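Local coordinates for protein Aac(6')-ib (Escherichia coli, PDB 2BUE) that probably transfers the acetyl group of acetyl-CoA to the 6'-amino group of aminoglycoside antibiotics such as kanamycin B, conferring resistance, at residues Lys134-Leu139 and Glu168-Glu173. The protein carries 2 engineered substitutions. Residues are numbered along the deposited sequence; the frame is centred on the assembly and turned at random.
Sequences KLVRAL and EKAGFE. With COA (coenzyme A), chain B.
R137 and A170 bring the two backbones to a CA–CA distance of 5.5 Å, where helix 131-144, whose start binds coenzyme A through G132 N and T133 OG1 in this GNAT acetyltransferase fold, meets the end of helix 161-169. That end is a Schellman motif: G171, at positive phi, is the C-prime residue, with G171 N bonded to E168 O and F172 N to Y167 O. The chain then passes into strand 173-180.

Apolar side chains meet at the close approach. V136 sends CG1 to A170 CB at 3.5 Å, and the same methyl reaches F172 CE2 at 3.6 Å, oblique to the ring. With CG1 anti to the backbone N (chi1 178°), one branch meets both partners. Y167 packs edge-to-face with F172, and the side chains of I117 and M188, on strands 114-121 and 183-191, also touch F172.

On the solvent side, R137 runs extended from CG to NE past A170. In the conformer given, NH2 of R137 donates to K169 O over 2.9 Å with an N-H...O angle of 157°. The donor stands 44° out of the carbonyl plane, while the oxygen lies at the guanidinium edge, slightly tilted from its plane.

K169 offers its carbonyl to R137 but turns its side chain to the cofactor, beside T133. A bend at chi3 brings NZ 2.7 Å from O8A of the coenzyme A 3'-phosphate, with a weak second bond to O5B.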
loop_
_atom_site.group_PDB
_atom_site.type_symbol
_atom_site.label_atom_id
_atom_site.label_comp_id
_atom_site.label_asym_id
_atom_site.label_seq_id
_atom_site.Cartn_x
_atom_site.Cartn_y
_atom_site.Cartn_z
ATOM N N LYS A 134 -3.465 -6.660 -9.751
ATOM C CA LYS A 134 -2.318 -7.591 -9.734
ATOM C C LYS A 134 -1.285 -7.253 -8.650
ATOM O O LYS A 134 -0.809 -8.131 -7.931
ATOM C CB LYS A 134 -1.635 -7.608 -11.102
ATOM C CG LYS A 134 -2.427 -8.364 -12.114
ATOM C CD LYS A 134 -1.850 -8.184 -13.497
ATOM C CE LYS A 134 -2.732 -8.870 -14.521
ATOM N NZ LYS A 134 -2.386 -10.317 -14.586
ATOM N N LEU A 135 -0.949 -5.966 -8.559
ATOM C CA LEU A 135 0.007 -5.489 -7.567
ATOM C C LEU A 135 -0.508 -5.806 -6.153
ATOM O O LEU A 135 0.211 -6.401 -5.329
ATOM C CB LEU A 135 0.246 -3.983 -7.763
ATOM C CG LEU A 135 1.342 -3.298 -6.945
ATOM C CD1 LEU A 135 1.592 -1.912 -7.526
ATOM C CD2 LEU A 135 0.956 -3.198 -5.452
ATOM N N VAL A 136 -1.761 -5.433 -5.871
ATOM C CA VAL A 136 -2.343 -5.693 -4.555
ATOM C C VAL A 136 -2.369 -7.202 -4.248
ATOM O O VAL A 136 -1.939 -7.618 -3.170
ATOM C CB VAL A 136 -3.697 -5.004 -4.388
ATOM C CG1 VAL A 136 -4.303 -5.347 -3.025
ATOM C CG2 VAL A 136 -3.482 -3.463 -4.506
ATOM N N ARG A 137 -2.786 -8.019 -5.209
ATOM C CA ARG A 137 -2.784 -9.476 -5.001
ATOM C C ARG A 137 -1.377 -9.996 -4.655
ATOM O O ARG A 137 -1.210 -10.832 -3.765
ATOM C CB ARG A 137 -3.366 -10.193 -6.222
ATOM C CG ARG A 137 -4.865 -9.974 -6.378
ATOM C CD ARG A 137 -5.405 -10.686 -7.598
ATOM N NE ARG A 137 -6.851 -10.543 -7.690
ATOM C CZ ARG A 137 -7.557 -10.720 -8.803
ATOM N NH1 ARG A 137 -6.953 -11.054 -9.935
ATOM N NH2 ARG A 137 -8.866 -10.549 -8.789
ATOM N N ALA A 138 -0.362 -9.480 -5.347
ATOM C CA ALA A 138 1.030 -9.890 -5.097
ATOM C C ALA A 138 1.497 -9.490 -3.694
ATOM O O ALA A 138 2.171 -10.272 -2.988
ATOM C CB ALA A 138 1.953 -9.307 -6.171
ATOM N N LEU A 139 1.096 -8.290 -3.272
ATOM C CA LEU A 139 1.433 -7.810 -1.937
ATOM C C LEU A 139 0.730 -8.619 -0.844
ATOM O O LEU A 139 1.338 -8.961 0.161
ATOM C CB LEU A 139 1.101 -6.318 -1.826
ATOM C CG LEU A 139 1.679 -5.633 -0.580
ATOM C CD1 LEU A 139 3.145 -6.002 -0.259
ATOM C CD2 LEU A 139 1.555 -4.122 -0.689
ATOM N N GLU A 168 -11.316 -4.272 -3.482
ATOM C CA GLU A 168 -12.375 -5.299 -3.514
ATOM C C GLU A 168 -12.040 -6.419 -4.497
ATOM O O GLU A 168 -12.179 -7.597 -4.160
ATOM C CB GLU A 168 -13.723 -4.659 -3.865
ATOM C CG GLU A 168 -14.292 -3.821 -2.730
ATOM C CD GLU A 168 -15.690 -3.325 -3.047
ATOM O OE1 GLU A 168 -15.971 -3.110 -4.254
ATOM O OE2 GLU A 168 -16.488 -3.149 -2.097
ATOM N N LYS A 169 -11.591 -6.051 -5.697
ATOM C CA LYS A 169 -11.204 -7.041 -6.715
ATOM C C LYS A 169 -10.051 -7.928 -6.225
ATOM O O LYS A 169 -9.965 -9.117 -6.567
ATOM C CB LYS A 169 -10.826 -6.354 -8.023
ATOM C CG LYS A 169 -12.019 -5.722 -8.719
ATOM C CD LYS A 169 -11.778 -5.567 -10.194
ATOM C CE LYS A 169 -10.751 -4.531 -10.459
ATOM N NZ LYS A 169 -10.221 -4.630 -11.854
ATOM N N ALA A 170 -9.187 -7.354 -5.393
ATOM C CA ALA A 170 -8.078 -8.109 -4.795
ATOM C C ALA A 170 -8.423 -8.869 -3.499
ATOM O O ALA A 170 -7.511 -9.407 -2.838
ATOM C CB ALA A 170 -6.885 -7.181 -4.557
ATOM N N GLY A 171 -9.699 -8.877 -3.102
ATOM C CA GLY A 171 -10.181 -9.726 -1.997
ATOM C C GLY A 171 -10.439 -9.008 -0.675
ATOM O O GLY A 171 -10.718 -9.647 0.337
ATOM N N PHE A 172 -10.322 -7.678 -0.667
ATOM C CA PHE A 172 -10.598 -6.919 0.542
ATOM C C PHE A 172 -12.100 -6.670 0.670
ATOM O O PHE A 172 -12.813 -6.612 -0.336
ATOM C CB PHE A 172 -9.854 -5.575 0.524
ATOM C CG PHE A 172 -8.380 -5.707 0.790
ATOM C CD1 PHE A 172 -7.885 -5.502 2.087
ATOM C CD2 PHE A 172 -7.496 -6.036 -0.250
ATOM C CE1 PHE A 172 -6.521 -5.644 2.363
ATOM C CE2 PHE A 172 -6.142 -6.169 0.011
ATOM C CZ PHE A 172 -5.653 -5.971 1.317
ATOM N N GLU A 173 -12.562 -6.556 1.910
ATOM C CA GLU A 173 -13.974 -6.240 2.170
ATOM C C GLU A 173 -14.098 -4.965 2.976
ATOM O O GLU A 173 -13.416 -4.792 3.983
ATOM C CB GLU A 173 -14.668 -7.409 2.867
ATOM C CG GLU A 173 -14.744 -8.619 1.915
ATOM C CD GLU A 173 -15.393 -9.869 2.498
ATOM O OE1 GLU A 173 -15.849 -9.873 3.674
ATOM O OE2 GLU A 173 -15.431 -10.876 1.753
HETATM N N1A COA B . -14.326 5.519 -10.091
HETATM C C2A COA B . -14.824 4.370 -9.639
HETATM N N3A COA B . -14.385 3.204 -10.091
HETATM C C4A COA B . -13.421 3.173 -11.028
HETATM C C5A COA B . -12.879 4.346 -11.524
HETATM C C6A COA B . -13.356 5.551 -11.030
HETATM N N6A COA B . -12.849 6.700 -11.490
HETATM N N7A COA B . -11.955 4.033 -12.429
HETATM C C8A COA B . -11.912 2.705 -12.510
HETATM N N9A COA B . -12.809 2.188 -11.663
HETATM C C1B COA B . -13.058 0.771 -11.427
HETATM C C2B COA B . -12.557 0.045 -12.659
HETATM O O2B COA B . -13.657 -0.125 -13.558
HETATM C C3B COA B . -12.052 -1.265 -12.059
HETATM O O3B COA B . -13.170 -2.090 -11.717
HETATM P P3B COA B . -13.756 -3.157 -12.756
HETATM O O7A COA B . -14.801 -4.025 -11.874
HETATM O O8A COA B . -12.543 -4.137 -13.146
HETATM O O9A COA B . -14.387 -2.498 -13.933
HETATM C C4B COA B . -11.416 -0.796 -10.741
HETATM O O4B COA B . -12.103 0.430 -10.371
HETATM C C5B COA B . -9.903 -0.580 -10.654
HETATM O O5B COA B . -9.168 -1.803 -10.797
HETATM P P1A COA B . -7.714 -1.735 -11.530
HETATM O O1A COA B . -6.895 -2.945 -11.158
HETATM O O2A COA B . -7.811 -1.390 -12.971
HETATM O O3A COA B . -7.104 -0.481 -10.760
HETATM P P2A COA B . -5.722 0.264 -11.202
HETATM O O4A COA B . -4.912 -0.662 -12.015
HETATM O O5A COA B . -6.004 1.648 -11.689
HETATM O O6A COA B . -5.035 0.391 -9.740
HETATM C CBP COA B . -4.685 2.109 -8.055
HETATM C CCP COA B . -5.683 1.091 -8.643
HETATM C CDP COA B . -5.402 2.876 -6.919
HETATM C CEP COA B . -3.464 1.334 -7.494
HETATM C CAP COA B . -4.230 3.098 -9.181
HETATM O OAP COA B . -5.373 3.597 -9.906
HETATM C C9P COA B . -3.355 4.256 -8.653
HETATM O O9P COA B . -2.194 4.038 -8.301
HETATM N N8P COA B . -3.947 5.472 -8.616
HETATM C C7P COA B . -3.257 6.691 -8.140
HETATM C C6P COA B . -2.746 6.516 -6.685
HETATM C C5P COA B . -3.797 5.937 -5.707
HETATM O O5P COA B . -4.989 6.253 -5.775
HETATM N N4P COA B . -3.319 5.091 -4.780
HETATM C C3P COA B . -4.223 4.443 -3.806
HETATM C C2P COA B . -4.451 5.278 -2.548
HETATM S S1P COA B . -5.453 4.376 -1.281
#